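Local coordinates for protein deseasin MCP-01 (Pseudoalteromonas sp., PDB 3VV3) that degrades collagen as a bacterial serine protease of the subtilisin family, with bound calcium ions in its catalytic domain, at residues 72-75 / 76-80; 79-83 / 84-88; 178-181 / 182-186; 211-214 / 215-219; 296-299 / 300-304. One frame throughout, in Å; residues are numbered along the deposited sequence.

Interaction 1: residues 72-75 / 76-80. With CA (calcium ion), chain F; CA (calcium ion), chain C.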
loop_
_atom_site.group_PDB
_atom_site.type_symbol
_atom_site.label_atom_id
_atom_site.label_comp_id
_atom_site.label_asym_id
_atom_site.label_seq_id
_atom_site.Cartn_x
_atom_site.Cartn_y
_atom_site.Cartn_z
ATOM N N ALA A 72 -20.905 -27.677 3.750
ATOM C CA ALA A 72 -20.435 -26.963 2.574
ATOM C C ALA A 72 -21.324 -27.231 1.369
ATOM O O ALA A 72 -21.760 -28.360 1.141
ATOM C CB ALA A 72 -18.986 -27.335 2.258
ATOM N N GLY A 73 -21.598 -26.174 0.613
ATOM C CA GLY A 73 -22.163 -26.300 -0.718
ATOM C C GLY A 73 -23.615 -26.718 -0.837
ATOM O O GLY A 73 -24.070 -27.021 -1.941
ATOM N N ASP A 74 -24.353 -26.737 0.272
ATOM C CA ASP A 74 -25.764 -27.127 0.196
ATOM C C ASP A 74 -26.719 -25.939 0.004
ATOM O O ASP A 74 -27.930 -26.123 -0.143
ATOM C CB ASP A 74 -26.175 -28.017 1.382
ATOM C CG ASP A 74 -26.354 -27.241 2.672
ATOM O OD1 ASP A 74 -25.940 -26.067 2.728
ATOM O OD2 ASP A 74 -26.911 -27.809 3.632
ATOM N N GLY A 75 -26.173 -24.725 -0.023
ATOM C CA GLY A 75 -26.972 -23.546 -0.302
ATOM C C GLY A 75 -27.833 -23.109 0.868
ATOM O O GLY A 75 -28.691 -22.239 0.728
ATOM N N ILE A 76 -27.587 -23.713 2.024
ATOM C CA ILE A 76 -28.335 -23.421 3.239
ATOM C C ILE A 76 -27.404 -22.823 4.289
ATOM O O ILE A 76 -26.261 -23.259 4.440
ATOM C CB ILE A 76 -28.968 -24.705 3.810
ATOM C CG1 ILE A 76 -29.950 -25.294 2.788
ATOM C CG2 ILE A 76 -29.648 -24.433 5.159
ATOM C CD1 ILE A 76 -30.519 -26.635 3.208
ATOM N N ASP A 77 -27.901 -21.823 5.003
ATOM C CA ASP A 77 -27.219 -21.266 6.173
ATOM C C ASP A 77 -27.462 -22.183 7.381
ATOM O O ASP A 77 -28.304 -21.877 8.224
ATOM C CB ASP A 77 -27.774 -19.851 6.434
ATOM C CG ASP A 77 -27.246 -19.219 7.715
ATOM O OD1 ASP A 77 -26.258 -19.723 8.278
ATOM O OD2 ASP A 77 -27.845 -18.220 8.172
ATOM N N ASN A 78 -26.715 -23.289 7.483
ATOM C CA ASN A 78 -27.070 -24.343 8.456
ATOM C C ASN A 78 -26.982 -23.896 9.903
ATOM O O ASN A 78 -27.784 -24.329 10.736
ATOM C CB ASN A 78 -26.238 -25.621 8.282
ATOM C CG ASN A 78 -26.241 -26.133 6.863
ATOM O OD1 ASN A 78 -27.130 -26.896 6.440
ATOM N ND2 ASN A 78 -25.243 -25.723 6.116
ATOM N N ASP A 79 -26.011 -23.034 10.207
ATOM C CA ASP A 79 -25.826 -22.566 11.576
ATOM C C ASP A 79 -26.636 -21.315 11.903
ATOM O O ASP A 79 -26.600 -20.828 13.030
ATOM C CB ASP A 79 -24.337 -22.399 11.941
ATOM C CG ASP A 79 -23.592 -21.461 11.011
ATOM O OD1 ASP A 79 -24.055 -21.262 9.879
ATOM O OD2 ASP A 79 -22.527 -20.935 11.407
ATOM N N GLY A 80 -27.381 -20.814 10.923
ATOM C CA GLY A 80 -28.259 -19.683 11.145
ATOM C C GLY A 80 -27.539 -18.421 11.580
ATOM O O GLY A 80 -28.016 -17.687 12.443
HETATM CA CA CA F . -24.465 -24.863 4.226
HETATM CA CA CA C . -23.864 -19.934 7.912
#

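Interaction 2: residues 79-83 / 84-88. With CA (calcium ion), chain C; CA (calcium ion), chain F.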
loop_
_atom_site.group_PDB
_atom_site.type_symbol
_atom_site.label_atom_id
_atom_site.label_comp_id
_atom_site.label_asym_id
_atom_site.label_seq_id
_atom_site.Cartn_x
_atom_site.Cartn_y
_atom_site.Cartn_z
ATOM N N ASP A 79 -26.011 -23.034 10.207
ATOM C CA ASP A 79 -25.826 -22.566 11.576
ATOM C C ASP A 79 -26.636 -21.315 11.903
ATOM O O ASP A 79 -26.600 -20.828 13.030
ATOM C CB ASP A 79 -24.337 -22.399 11.941
ATOM C CG ASP A 79 -23.592 -21.461 11.011
ATOM O OD1 ASP A 79 -24.055 -21.262 9.879
ATOM O OD2 ASP A 79 -22.527 -20.935 11.407
ATOM N N GLY A 80 -27.381 -20.814 10.923
ATOM C CA GLY A 80 -28.259 -19.683 11.145
ATOM C C GLY A 80 -27.539 -18.421 11.580
ATOM O O GLY A 80 -28.016 -17.687 12.443
ATOM N N ASN A 81 -26.375 -18.162 10.997
ATOM C CA ASN A 81 -25.653 -16.949 11.359
ATOM C C ASN A 81 -25.788 -15.840 10.325
ATOM O O ASN A 81 -25.129 -14.797 10.424
ATOM C CB ASN A 81 -24.184 -17.236 11.703
ATOM C CG ASN A 81 -23.354 -17.623 10.493
ATOM O OD1 ASN A 81 -23.883 -17.907 9.415
ATOM N ND2 ASN A 81 -22.036 -17.630 10.671
ATOM N N GLY A 82 -26.651 -16.059 9.337
ATOM C CA GLY A 82 -26.991 -15.003 8.395
ATOM C C GLY A 82 -26.265 -15.103 7.068
ATOM O O GLY A 82 -26.558 -14.352 6.140
ATOM N N TYR A 83 -25.310 -16.025 6.982
ATOM C CA TYR A 83 -24.530 -16.210 5.763
ATOM C C TYR A 83 -24.591 -17.650 5.296
ATOM O O TYR A 83 -24.421 -18.579 6.074
ATOM C CB TYR A 83 -23.069 -15.769 5.982
ATOM C CG TYR A 83 -23.000 -14.310 6.359
ATOM C CD1 TYR A 83 -22.951 -13.326 5.381
ATOM C CD2 TYR A 83 -23.037 -13.913 7.688
ATOM C CE1 TYR A 83 -22.922 -11.989 5.720
ATOM C CE2 TYR A 83 -23.008 -12.562 8.040
ATOM C CZ TYR A 83 -22.945 -11.614 7.045
ATOM O OH TYR A 83 -22.913 -10.271 7.359
ATOM N N ILE A 84 -24.843 -17.840 4.013
ATOM C CA ILE A 84 -24.944 -19.185 3.468
ATOM C C ILE A 84 -23.581 -19.785 3.127
ATOM O O ILE A 84 -22.768 -19.162 2.446
ATOM C CB ILE A 84 -25.802 -19.183 2.200
ATOM C CG1 ILE A 84 -27.252 -18.835 2.553
ATOM C CG2 ILE A 84 -25.686 -20.531 1.476
ATOM C CD1 ILE A 84 -28.111 -18.494 1.333
ATOM N N ASP A 85 -23.333 -21.001 3.601
ATOM C CA ASP A 85 -22.155 -21.754 3.180
ATOM C C ASP A 85 -20.848 -21.042 3.548
ATOM O O ASP A 85 -19.862 -21.132 2.811
ATOM C CB ASP A 85 -22.208 -22.052 1.666
ATOM C CG ASP A 85 -23.261 -23.100 1.307
ATOM O OD1 ASP A 85 -23.825 -23.706 2.232
ATOM O OD2 ASP A 85 -23.526 -23.325 0.110
ATOM N N ASP A 86 -20.842 -20.349 4.687
ATOM C CA ASP A 86 -19.631 -19.678 5.165
ATOM C C ASP A 86 -18.672 -20.670 5.824
ATOM O O ASP A 86 -18.558 -20.753 7.047
ATOM C CB ASP A 86 -19.956 -18.494 6.088
ATOM C CG ASP A 86 -20.687 -18.904 7.346
ATOM O OD1 ASP A 86 -21.664 -19.669 7.235
ATOM O OD2 ASP A 86 -20.288 -18.449 8.438
ATOM N N VAL A 87 -17.990 -21.429 4.981
ATOM C CA VAL A 87 -17.101 -22.477 5.440
ATOM C C VAL A 87 -15.811 -21.896 6.006
ATOM O O VAL A 87 -15.359 -22.310 7.063
ATOM C CB VAL A 87 -16.780 -23.453 4.289
ATOM C CG1 VAL A 87 -15.696 -24.453 4.711
ATOM C CG2 VAL A 87 -18.066 -24.171 3.843
ATOM N N HIS A 88 -15.245 -20.916 5.307
ATOM C CA HIS A 88 -13.980 -20.305 5.713
ATOM C C HIS A 88 -14.124 -18.856 6.175
ATOM O O HIS A 88 -13.134 -18.218 6.551
ATOM C CB HIS A 88 -12.992 -20.345 4.546
ATOM C CG HIS A 88 -12.672 -21.728 4.075
ATOM N ND1 HIS A 88 -12.099 -22.677 4.893
ATOM C CD2 HIS A 88 -12.838 -22.319 2.868
ATOM C CE1 HIS A 88 -11.928 -23.796 4.211
ATOM N NE2 HIS A 88 -12.358 -23.603 2.977
HETATM CA CA CA C . -23.864 -19.934 7.912
HETATM CA CA CA F . -24.465 -24.863 4.226
#

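Interaction 3: residues 178-181 / 182-186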
loop_
_atom_site.group_PDB
_atom_site.type_symbol
_atom_site.label_atom_id
_atom_site.label_comp_id
_atom_site.label_asym_id
_atom_site.label_seq_id
_atom_site.Cartn_x
_atom_site.Cartn_y
_atom_site.Cartn_z
ATOM N N PHE A 178 -14.112 9.436 13.275
ATOM C CA PHE A 178 -14.817 8.699 14.309
ATOM C C PHE A 178 -16.214 8.258 13.871
ATOM O O PHE A 178 -17.003 9.060 13.359
ATOM C CB PHE A 178 -14.920 9.559 15.567
ATOM C CG PHE A 178 -15.554 8.857 16.722
ATOM C CD1 PHE A 178 -16.933 8.828 16.857
ATOM C CD2 PHE A 178 -14.772 8.219 17.677
ATOM C CE1 PHE A 178 -17.525 8.174 17.916
ATOM C CE2 PHE A 178 -15.360 7.562 18.746
ATOM C CZ PHE A 178 -16.741 7.541 18.862
ATOM N N SER A 179 -16.511 6.976 14.078
ATOM C CA SER A 179 -17.847 6.429 13.861
ATOM C C SER A 179 -18.357 5.809 15.151
ATOM O O SER A 179 -17.723 4.917 15.707
ATOM C CB SER A 179 -17.823 5.359 12.763
ATOM O OG SER A 179 -18.975 4.531 12.841
ATOM N N GLN A 180 -19.510 6.269 15.623
ATOM C CA GLN A 180 -20.102 5.692 16.817
ATOM C C GLN A 180 -20.516 4.246 16.570
ATOM O O GLN A 180 -20.446 3.408 17.474
ATOM C CB GLN A 180 -21.313 6.508 17.281
ATOM C CG GLN A 180 -21.798 6.100 18.663
ATOM C CD GLN A 180 -20.729 6.300 19.723
ATOM O OE1 GLN A 180 -20.275 7.419 19.961
ATOM N NE2 GLN A 180 -20.330 5.212 20.375
ATOM N N ALA A 181 -20.983 3.959 15.356
ATOM C CA ALA A 181 -21.384 2.603 15.002
ATOM C C ALA A 181 -20.189 1.659 15.076
ATOM O O ALA A 181 -20.311 0.533 15.561
ATOM C CB ALA A 181 -22.015 2.562 13.607
ATOM N N LEU A 182 -19.034 2.113 14.594
ATOM C CA LEU A 182 -17.831 1.277 14.655
ATOM C C LEU A 182 -17.338 1.136 16.100
ATOM O O LEU A 182 -16.980 0.036 16.544
ATOM C CB LEU A 182 -16.731 1.825 13.735
ATOM C CG LEU A 182 -15.416 1.034 13.682
ATOM C CD1 LEU A 182 -15.708 -0.450 13.487
ATOM C CD2 LEU A 182 -14.534 1.563 12.546
ATOM N N ALA A 183 -17.320 2.244 16.836
ATOM C CA ALA A 183 -16.975 2.189 18.258
ATOM C C ALA A 183 -17.849 1.156 18.980
ATOM O O ALA A 183 -17.366 0.377 19.808
ATOM C CB ALA A 183 -17.138 3.558 18.893
ATOM N N ASP A 184 -19.141 1.170 18.670
ATOM C CA ASP A 184 -20.096 0.279 19.324
ATOM C C ASP A 184 -19.852 -1.183 18.953
ATOM O O ASP A 184 -20.013 -2.074 19.787
ATOM C CB ASP A 184 -21.530 0.663 18.957
ATOM C CG ASP A 184 -22.000 1.940 19.640
ATOM O OD1 ASP A 184 -21.276 2.487 20.499
ATOM O OD2 ASP A 184 -23.112 2.398 19.307
ATOM N N ALA A 185 -19.483 -1.428 17.697
ATOM C CA ALA A 185 -19.183 -2.783 17.259
ATOM C C ALA A 185 -17.956 -3.291 18.012
ATOM O O ALA A 185 -17.894 -4.458 18.425
ATOM C CB ALA A 185 -18.947 -2.818 15.759
ATOM N N ILE A 186 -16.983 -2.403 18.202
ATOM C CA ILE A 186 -15.769 -2.758 18.913
ATOM C C ILE A 186 -16.070 -3.002 20.387
ATOM O O ILE A 186 -15.527 -3.922 20.994
ATOM C CB ILE A 186 -14.675 -1.689 18.735
ATOM C CG1 ILE A 186 -14.271 -1.617 17.262
ATOM C CG2 ILE A 186 -13.467 -1.997 19.627
ATOM C CD1 ILE A 186 -13.367 -0.425 16.917
#

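Interaction 4: residues 211-214 / 215-219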
loop_
_atom_site.group_PDB
_atom_site.type_symbol
_atom_site.label_atom_id
_atom_site.label_comp_id
_atom_site.label_asym_id
_atom_site.label_seq_id
_atom_site.Cartn_x
_atom_site.Cartn_y
_atom_site.Cartn_z
ATOM N N PRO A 211 -5.697 12.155 14.758
ATOM C CA PRO A 211 -6.314 10.839 14.969
ATOM C C PRO A 211 -6.506 10.031 13.685
ATOM O O PRO A 211 -6.843 10.574 12.635
ATOM C CB PRO A 211 -7.668 11.185 15.598
ATOM C CG PRO A 211 -7.424 12.493 16.282
ATOM C CD PRO A 211 -6.492 13.236 15.369
ATOM N N HIS A 212 -6.287 8.728 13.808
ATOM C CA HIS A 212 -6.379 7.771 12.718
ATOM C C HIS A 212 -7.280 6.664 13.231
ATOM O O HIS A 212 -7.107 6.206 14.358
ATOM C CB HIS A 212 -4.978 7.223 12.423
ATOM C CG HIS A 212 -4.949 6.029 11.517
ATOM N ND1 HIS A 212 -4.958 4.733 11.992
ATOM C CD2 HIS A 212 -4.850 5.933 10.169
ATOM C CE1 HIS A 212 -4.897 3.893 10.973
ATOM N NE2 HIS A 212 -4.825 4.595 9.855
ATOM N N TYR A 213 -8.249 6.244 12.419
ATOM C CA TYR A 213 -9.197 5.208 12.838
ATOM C C TYR A 213 -9.048 3.946 11.997
ATOM O O TYR A 213 -8.775 4.032 10.803
ATOM C CB TYR A 213 -10.636 5.764 12.802
ATOM C CG TYR A 213 -10.792 6.854 13.828
ATOM C CD1 TYR A 213 -11.016 6.537 15.165
ATOM C CD2 TYR A 213 -10.644 8.190 13.487
ATOM C CE1 TYR A 213 -11.123 7.515 16.122
ATOM C CE2 TYR A 213 -10.750 9.184 14.446
ATOM C CZ TYR A 213 -10.988 8.836 15.764
ATOM O OH TYR A 213 -11.098 9.802 16.745
ATOM N N PRO A 214 -9.250 2.764 12.609
ATOM C CA PRO A 214 -9.736 2.556 13.982
ATOM C C PRO A 214 -8.686 2.577 15.099
ATOM O O PRO A 214 -9.063 2.376 16.251
ATOM C CB PRO A 214 -10.365 1.154 13.919
ATOM C CG PRO A 214 -9.551 0.446 12.855
ATOM C CD PRO A 214 -9.274 1.519 11.818
ATOM N N SER A 215 -7.416 2.810 14.798
ATOM C CA SER A 215 -6.409 2.692 15.862
ATOM C C SER A 215 -6.605 3.699 17.002
ATOM O O SER A 215 -6.261 3.402 18.143
ATOM C CB SER A 215 -4.983 2.750 15.312
ATOM O OG SER A 215 -4.755 3.963 14.640
ATOM N N ASN A 216 -7.176 4.869 16.709
ATOM C CA ASN A 216 -7.413 5.873 17.752
ATOM C C ASN A 216 -8.652 5.633 18.628
ATOM O O ASN A 216 -8.869 6.375 19.591
ATOM C CB ASN A 216 -7.451 7.304 17.177
ATOM C CG ASN A 216 -6.087 7.982 17.170
ATOM O OD1 ASN A 216 -5.186 7.586 16.434
ATOM N ND2 ASN A 216 -5.930 9.017 17.997
ATOM N N TYR A 217 -9.471 4.629 18.314
ATOM C CA TYR A 217 -10.606 4.342 19.196
ATOM C C TYR A 217 -10.065 4.066 20.592
ATOM O O TYR A 217 -9.081 3.347 20.741
ATOM C CB TYR A 217 -11.455 3.171 18.692
ATOM C CG TYR A 217 -12.350 3.582 17.553
ATOM C CD1 TYR A 217 -13.336 4.551 17.742
ATOM C CD2 TYR A 217 -12.205 3.024 16.287
ATOM C CE1 TYR A 217 -14.151 4.957 16.699
ATOM C CE2 TYR A 217 -13.017 3.418 15.236
ATOM C CZ TYR A 217 -13.992 4.386 15.451
ATOM O OH TYR A 217 -14.800 4.791 14.414
ATOM N N GLU A 218 -10.697 4.656 21.606
ATOM C CA GLU A 218 -10.206 4.546 22.982
ATOM C C GLU A 218 -10.676 3.278 23.708
ATOM O O GLU A 218 -10.349 3.047 24.882
ATOM C CB GLU A 218 -10.591 5.797 23.768
ATOM C CG GLU A 218 -9.872 7.056 23.287
ATOM C CD GLU A 218 -10.380 8.305 23.973
ATOM O OE1 GLU A 218 -11.323 8.196 24.784
ATOM O OE2 GLU A 218 -9.841 9.398 23.701
ATOM N N ASN A 219 -11.430 2.447 22.996
ATOM C CA ASN A 219 -11.855 1.158 23.518
ATOM C C ASN A 219 -10.674 0.406 24.136
ATOM O O ASN A 219 -9.596 0.327 23.544
ATOM C CB ASN A 219 -12.494 0.331 22.397
ATOM C CG ASN A 219 -13.745 0.983 21.820
ATOM O OD1 ASN A 219 -14.840 0.431 21.930
ATOM N ND2 ASN A 219 -13.593 2.152 21.212
HETATM O O HOH W 1 -10.879 8.620 19.454
#

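Interaction 5: residues 296-299 / 300-304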
loop_
_atom_site.group_PDB
_atom_site.type_symbol
_atom_site.label_atom_id
_atom_site.label_comp_id
_atom_site.label_asym_id
_atom_site.label_seq_id
_atom_site.Cartn_x
_atom_site.Cartn_y
_atom_site.Cartn_z
ATOM N N LYS A 296 -3.526 -7.955 26.278
ATOM C CA LYS A 296 -3.030 -6.728 25.678
ATOM C C LYS A 296 -1.828 -6.204 26.446
ATOM O O LYS A 296 -0.794 -5.898 25.854
ATOM C CB LYS A 296 -4.127 -5.664 25.641
ATOM C CG LYS A 296 -3.615 -4.276 25.231
ATOM C CD LYS A 296 -4.766 -3.281 25.103
ATOM C CE LYS A 296 -4.267 -1.840 25.010
ATOM N NZ LYS A 296 -5.407 -0.891 24.940
ATOM N N GLU A 297 -1.967 -6.109 27.764
ATOM C CA GLU A 297 -0.908 -5.538 28.595
ATOM C C GLU A 297 0.320 -6.435 28.607
ATOM O O GLU A 297 1.452 -5.950 28.686
ATOM C CB GLU A 297 -1.416 -5.256 30.015
ATOM C CG GLU A 297 -2.458 -4.141 30.062
ATOM C CD GLU A 297 -2.731 -3.628 31.467
ATOM O OE1 GLU A 297 -2.573 -4.399 32.441
ATOM O OE2 GLU A 297 -3.113 -2.443 31.592
ATOM N N LEU A 298 0.101 -7.741 28.512
ATOM C CA LEU A 298 1.209 -8.683 28.467
ATOM C C LEU A 298 2.037 -8.505 27.191
ATOM O O LEU A 298 3.269 -8.510 27.226
ATOM C CB LEU A 298 0.693 -10.119 28.568
ATOM C CG LEU A 298 1.749 -11.220 28.517
ATOM C CD1 LEU A 298 1.396 -12.316 29.514
ATOM C CD2 LEU A 298 1.865 -11.780 27.120
ATOM N N LEU A 299 1.358 -8.356 26.060
ATOM C CA LEU A 299 2.052 -8.118 24.797
ATOM C C LEU A 299 2.876 -6.839 24.874
ATOM O O LEU A 299 4.023 -6.786 24.408
ATOM C CB LEU A 299 1.048 -8.075 23.638
ATOM C CG LEU A 299 0.421 -9.441 23.329
ATOM C CD1 LEU A 299 -0.857 -9.298 22.477
ATOM C CD2 LEU A 299 1.437 -10.354 22.652
ATOM N N MET A 300 2.297 -5.804 25.477
ATOM C CA MET A 300 2.990 -4.530 25.645
ATOM C C MET A 300 4.183 -4.634 26.600
ATOM O O MET A 300 5.292 -4.211 26.277
ATOM C CB MET A 300 2.010 -3.463 26.131
ATOM C CG MET A 300 0.978 -3.082 25.060
ATOM S SD MET A 300 -0.396 -2.096 25.677
ATOM C CE MET A 300 0.420 -0.560 26.131
ATOM N N SER A 301 3.958 -5.221 27.769
ATOM C CA SER A 301 4.977 -5.199 28.814
ATOM C C SER A 301 6.112 -6.174 28.541
ATOM O O SER A 301 7.236 -5.956 28.990
ATOM C CB SER A 301 4.349 -5.472 30.189
ATOM O OG SER A 301 3.824 -6.786 30.259
ATOM N N SER A 302 5.829 -7.247 27.807
ATOM C CA SER A 302 6.842 -8.270 27.543
ATOM C C SER A 302 7.777 -7.916 26.392
ATOM O O SER A 302 8.766 -8.610 26.163
ATOM C CB SER A 302 6.201 -9.635 27.277
ATOM O OG SER A 302 5.503 -9.648 26.043
ATOM N N GLY A 303 7.455 -6.853 25.658
ATOM C CA GLY A 303 8.268 -6.452 24.523
ATOM C C GLY A 303 9.619 -5.918 24.963
ATOM O O GLY A 303 9.797 -5.584 26.130
ATOM N N ASP A 304 10.568 -5.850 24.031
ATOM C CA ASP A 304 11.891 -5.291 24.308
ATOM C C ASP A 304 11.829 -3.770 24.336
ATOM O O ASP A 304 11.237 -3.156 23.454
ATOM C CB ASP A 304 12.901 -5.734 23.246
ATOM C CG ASP A 304 13.197 -7.220 23.300
ATOM O OD1 ASP A 304 13.338 -7.759 24.422
ATOM O OD2 ASP A 304 13.304 -7.845 22.221
HETATM O O HOH W 2 5.837 -8.604 23.421
#

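Interaction 1: residues 72-75 / 76-80
Asp74 and Ile76 hold the same calcium ion, one through its side chain and the other through its backbone: Asp74 OD1 lies 2.4 Å from the metal, and Ile76 O is also 2.4 Å from it. The same carboxylate oxygen accepts the backbone N-H of Ile76, with Ile76 N 3.0 Å from Asp74 OD1 and 56° out of the carboxylate plane. Asp74 can do both because chi1 of 76° sets its CG between the backbone N and the carbonyl carbon, turning the group back over the bend at Gly75. Asn78 comes in from the opposite direction. Its amide is modelled with ND2 2.2 Å from the calcium and OD1 3.0 Å from Asp74 OD2, an unlikely pairing on both counts; the amide is probably turned over. Glu70, which also meets the Asn78 amide, completes this site with Ile71 and Asp85. Beyond it, a type I turn from Asp77 to Gly80, closed by Gly80 N to Asp77 O at 3.0 Å, presents two carboxylates to a second calcium: Asp77 OD1 and Asp79 OD1 each lie 2.4 Å from that ion. Asp77 is steadied by the backbone of Gly82. Gly73 and Gly75 both have positive phi, which lets the chain curl around the first ion. The whole arrangement is a surface loop between strands 45-50 and 89-91, the latter an outermost strand of the parallel sheet.

Interaction 2: residues 79-83 / 84-88
Asp79 and Asp86 approach one calcium ion from opposite directions, in a loop whose Asp-x-Asp-x-Asn-Gly sequence, begun by Asp77, resembles the DxDxDG calcium loop of EF hands. The two carboxylate planes are nearly coplanar, 27° apart, and Asp79 OD1 stays 3.9 Å from Asp86 OD1; the ion between them probably offsets their like charges, while Asp79 OD2 turns to Asn67. Gly80 carries the chain on to Asn81, whose amide is used at both ends. Asn81 OD1 is 2.5 Å from the calcium, and Asn81 ND2 donates to Asp86 OD2 at 3.0 Å in an almost straight bond of 177°. That divides the work of the Asp86 carboxylate, one oxygen on the metal and the other on the amide, with Tyr155 of helix 146-161 as a further partner. Gly82 follows with positive phi, and Tyr83 N gives a weak bond back to Asn81 OD1. Tyr83 itself serves the metal through its backbone, Tyr83 O lying 2.4 Å from the calcium, while its ring leads off toward Lys151 and Asp95. Glu70 and Asp77 also bind this ion. After Ile84, Asp85 turns to the neighbouring calcium, 2.4 Å from Asp85 OD1, and its OD2 takes the backbone N-H of Gly75. Asp86 then swings back to the first, its chi1 of 62° folding the carboxylate over its own backbone, and Asp86 OD1 ends 2.3 Å from the metal.

Interaction 3: residues 178-181 / 182-186
Ser179 caps the first turn of helix 180-191, accepting the backbone N-H of Leu182 on its hydroxyl oxygen: Leu182 N to Ser179 OG is 3.0 Å, at 162°. This is a classic N-cap, the side chain standing in for the carbonyl that the first turn lacks, and a chi1 of 161° is what carries OG round to that N-H. The carbonyl of the same serine starts the regular ladder, with Ala183 N 2.9 Å from Ser179 O; Asp184 N to Gln180 O and Ala185 N to Ala181 O follow in step. A side-chain bond runs alongside these on the outer surface. Gln180 NE2 donates to Asp184 OD1 at 2.9 Å, the acceptor lying in the plane of the amide while the nitrogen sits above the carboxylate plane, 43° out of it. The glutamine reaches its partner by bending at chi2, which turns the amide nitrogen toward Asp184, one turn further along the helix. Outward from there, Phe178 CZ rests 4.0 Å from Ala183 CB. These are the two positions a hydrophobic staple joins, one residue before the cap and the fourth within the helix, although with a small alanine the clasp is light. The Phe178 ring also meets that of Tyr217, and Leu182 faces Ile150 and Ile153 of helix 146-161; helix 180-191 is itself the crossover between strands 166-171 and 195-199. Chemically, the serine supplies acceptors to the N-H groups of Leu182, through OG, and Ala183, through its carbonyl, and the carboxylate of Asp184 in the first turns probably interacts favourably with the helix dipole.

Interaction 4: residues 211-214 / 215-219
Tyr213 and Tyr217 pack tightly in an edge-to-face (T-shaped) stack: ring centroids are 4.8 Å apart, the planes meet at 55°, and Tyr213 CD1 stands over the centre of the Tyr217 ring. Pro214 fills in beside them, its CB 3.5 Å from Tyr217 CD2 and in the plane of that ring. Asn216 CB lies over a face of the Tyr213 ring, a CH-pi contact 4.2 Å from Asn216 CB to the ring centroid. Beyond the loop, the Tyr217 ring packs on Leu182 and Ile186 of helix 180-191, and its hydroxyl goes to Ser179. What bends the chain this sharply, in the loop between strands 195-199 and 222-228, is a type I turn from Pro214 to Tyr217, entered through a cis peptide bond before Pro214; subtilisin also has a cis proline here. Polar bonds tie the turn to the extended run before it. His212 ND1 donates to Ser215 OG at 2.8 Å, nearly straight and in the ring plane, which helps to hold the imidazole in its orientation. His212 and Asn216 exchange two bonds: Asn216 N reaches His212 O at 2.7 Å, and His212 N reaches Asn216 OD1 at 3.1 Å, although that N-H arrives above the amide, 73° out of its plane. The other end of the amide, Asn216 ND2, is taken by Asn207 O. Toward solvent the contact is looser: exposed Pro211 brushes Asn216, with Pro211 CB 3.7 Å from Asn216 ND2, and a water joins Tyr213 OH to Asn216 O, which it donates to.

Interaction 5: residues 296-299 / 300-304
Ser302 folds back on Leu298 because its chi1 of 69° sets OG between the backbone N and the carbonyl carbon, against the helix. The hydroxyl then gives its proton to Leu298 O, 2.8 Å from Ser302 OG, while Ser302 N donates to the same oxygen at 2.9 Å. The two donors reach that carbonyl from opposite faces of its plane, a double grip on one oxygen. A water bridges next door: it donates to Leu299 O and to Ser302 OG, lying 2.8 Å from Ser302 OG. Earlier in the helix, Lys296 runs fully extended, and Met300 lies alongside it pointing the same way, bent at chi3 (67°). Met300 SD sits 3.9 Å from Lys296 CG and just as near Lys296 CE, lying along the aliphatic part of the lysine, whose NZ goes on to the backbone oxygens of Asp220 and Val222. Met300 N closes the turn on Lys296 O at 3.1 Å. Around the helix, Leu299 packs on Ala279 and Ala280 of helix 269-284, Leu298 and Ser302 touch helix 321-327, and Lys296, Leu299 and Met300 all lie against Leu223 of strand 222-228.

In the fold
Interactions 1 and 2 are two halves of one calcium-binding loop, their centres 6 Å apart and both calcium ions shared: Asp77 OD2 lies 2.7 Å from Gly82 N, and Gly75 N lies 3.0 Å from Asp85 OD2. Interactions 3 and 4 form a second pair, centres 10 Å apart, joined by Tyr217 OH 2.8 Å from Ser179 N. Interaction 5 comes within about 5 Å of interaction 4 at the nearest atoms, yet lies about 41 Å, centre to centre, from interaction 1. The probable catalytic triad, Asp50, His105 and Ser270, is linked to two of these regions by the fold: the calcium loop follows the strand carrying Asp50, and interaction 5 packs on the helix carrying Ser270.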